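Local coordinates for cell division control protein 45 cdc45 putative (Entamoeba histolytica, PDB 6CC2) that probably acts in DNA replication as a Cdc45 protein related to the DHH family of phosphoesterases, a component of the replicative CMG helicase, at residues A[31-36]-A[363-368]. Numbering follows the deposited sequence.
Sequences PTVDAI and SIITND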
# COMPACT_ATOMS: atom_id res chain seq x y z
N PRO A 31 4.04 -7.47 -1.38
CA PRO A 31 2.99 -7.14 -0.38
C PRO A 31 2.31 -5.79 -0.60
O PRO A 31 2.45 -4.84 0.18
CB PRO A 31 3.75 -7.17 0.94
CG PRO A 31 5.19 -7.49 0.62
CD PRO A 31 5.40 -7.32 -0.82
N THR A 32 1.54 -5.68 -1.68
CA THR A 32 0.66 -4.53 -1.89
C THR A 32 -0.73 -5.03 -2.24
O THR A 32 -0.89 -6.12 -2.77
CB THR A 32 1.17 -3.61 -3.02
OG1 THR A 32 0.96 -4.19 -4.29
CG2 THR A 32 2.68 -3.28 -2.83
N VAL A 33 -1.74 -4.22 -1.93
CA VAL A 33 -3.11 -4.60 -2.28
C VAL A 33 -3.24 -4.68 -3.79
O VAL A 33 -3.94 -5.56 -4.32
CB VAL A 33 -4.11 -3.60 -1.68
CG1 VAL A 33 -5.52 -3.90 -2.19
CG2 VAL A 33 -4.06 -3.65 -0.15
N ASP A 34 -2.60 -3.75 -4.51
CA ASP A 34 -2.60 -3.80 -5.99
C ASP A 34 -2.08 -5.13 -6.50
O ASP A 34 -2.62 -5.70 -7.46
CB ASP A 34 -1.75 -2.63 -6.51
CG ASP A 34 -1.97 -2.33 -7.98
OD1 ASP A 34 -3.02 -2.68 -8.58
OD2 ASP A 34 -1.07 -1.67 -8.55
N ALA A 35 -1.02 -5.65 -5.89
CA ALA A 35 -0.50 -6.95 -6.30
C ALA A 35 -1.52 -8.06 -6.07
O ALA A 35 -1.66 -8.94 -6.91
CB ALA A 35 0.80 -7.26 -5.56
N ILE A 36 -2.25 -8.02 -4.95
CA ILE A 36 -3.29 -9.03 -4.72
C ILE A 36 -4.37 -8.92 -5.79
O ILE A 36 -4.87 -9.93 -6.31
CB ILE A 36 -3.90 -8.90 -3.32
CG1 ILE A 36 -2.81 -9.02 -2.24
CG2 ILE A 36 -4.97 -10.00 -3.08
CD1 ILE A 36 -3.34 -8.97 -0.81
N SER A 363 -5.00 -3.00 5.71
CA SER A 363 -4.84 -3.29 7.12
C SER A 363 -4.75 -4.78 7.39
O SER A 363 -3.92 -5.22 8.19
CB SER A 363 -6.01 -2.66 7.91
OG SER A 363 -5.89 -2.94 9.30
N ILE A 364 -5.58 -5.58 6.73
CA ILE A 364 -5.52 -7.03 6.95
C ILE A 364 -4.13 -7.58 6.63
O ILE A 364 -3.61 -8.45 7.33
CB ILE A 364 -6.60 -7.75 6.11
CG1 ILE A 364 -7.99 -7.46 6.65
CG2 ILE A 364 -6.35 -9.26 6.08
CD1 ILE A 364 -8.21 -7.83 8.08
N ILE A 365 -3.49 -7.09 5.55
CA ILE A 365 -2.19 -7.63 5.15
C ILE A 365 -1.03 -6.96 5.89
O ILE A 365 0.14 -7.25 5.60
CB ILE A 365 -1.97 -7.51 3.63
CG1 ILE A 365 -1.86 -6.06 3.19
CG2 ILE A 365 -3.10 -8.23 2.88
CD1 ILE A 365 -1.39 -5.93 1.75
N THR A 366 -1.31 -6.06 6.82
CA THR A 366 -0.27 -5.51 7.68
C THR A 366 -0.03 -6.46 8.84
O THR A 366 -0.95 -6.76 9.59
CB THR A 366 -0.69 -4.13 8.19
OG1 THR A 366 -0.91 -3.25 7.07
CG2 THR A 366 0.40 -3.54 9.10
N ASN A 367 1.21 -6.90 9.01
CA ASN A 367 1.55 -7.76 10.15
C ASN A 367 1.36 -6.99 11.45
O ASN A 367 2.00 -5.96 11.65
CB ASN A 367 2.99 -8.26 10.06
CG ASN A 367 3.22 -9.15 8.86
OD1 ASN A 367 2.33 -9.87 8.39
ND2 ASN A 367 4.45 -9.13 8.38
N ASP A 368 0.53 -7.52 12.34
CA ASP A 368 0.18 -6.81 13.57
C ASP A 368 0.09 -7.74 14.78
O ASP A 368 -0.36 -7.30 15.85
CB ASP A 368 -1.12 -6.05 13.39
CG ASP A 368 -1.36 -5.01 14.46
OD1 ASP A 368 -0.44 -4.21 14.76
OD2 ASP A 368 -2.49 -5.00 15.01
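I365 lies obliquely over the N-terminal turn of helix 33-48 and touches V33 and I36 with its two branches. Its CD1 reaches V33, 4.0 Å from V33 CG2, and the two side chains lie aslant to each other. Its CG2 meets I36 tip to tip, with I365 CG2 3.8 Å from I36 CD1. I365 holds CG1 between its backbone N and carbonyl carbon (chi1 67°). CG2 then lies beside the N, and the two branches reach different residues of the turn. I365 CD1 also rests near the backbone entering the helix, 4.1 Å from T32 C and close to P31 O. The extended chain of I36 (chi2 -177°) carries CD1 out to I365.

The helix start has its own polar bonding. T32 is the N-cap: its OG1 accepts from A35 N at 2.9 Å, with an N-H...O angle of 153°. T32 OG1 is also hydrogen-bonded to D84, and D34 to S181, V182 and G183. Strand 24-29 of the parallel sheet, a short loop and this capped helix follow one another, consistent with the DHH-like domain of Cdc45 relatives. The contact ties that helix start to the residue just after helix 354-364, more than 300 residues on. Helix 374-385 borders it through W374 on P31 and L385 on I36.

No hydrogen bond or salt bridge crosses between 31-36 and 363-368. Only 150 Å² is buried in all. The direct contact is apolar and lacks directional bonds, so by itself it probably fixes their relative position only loosely.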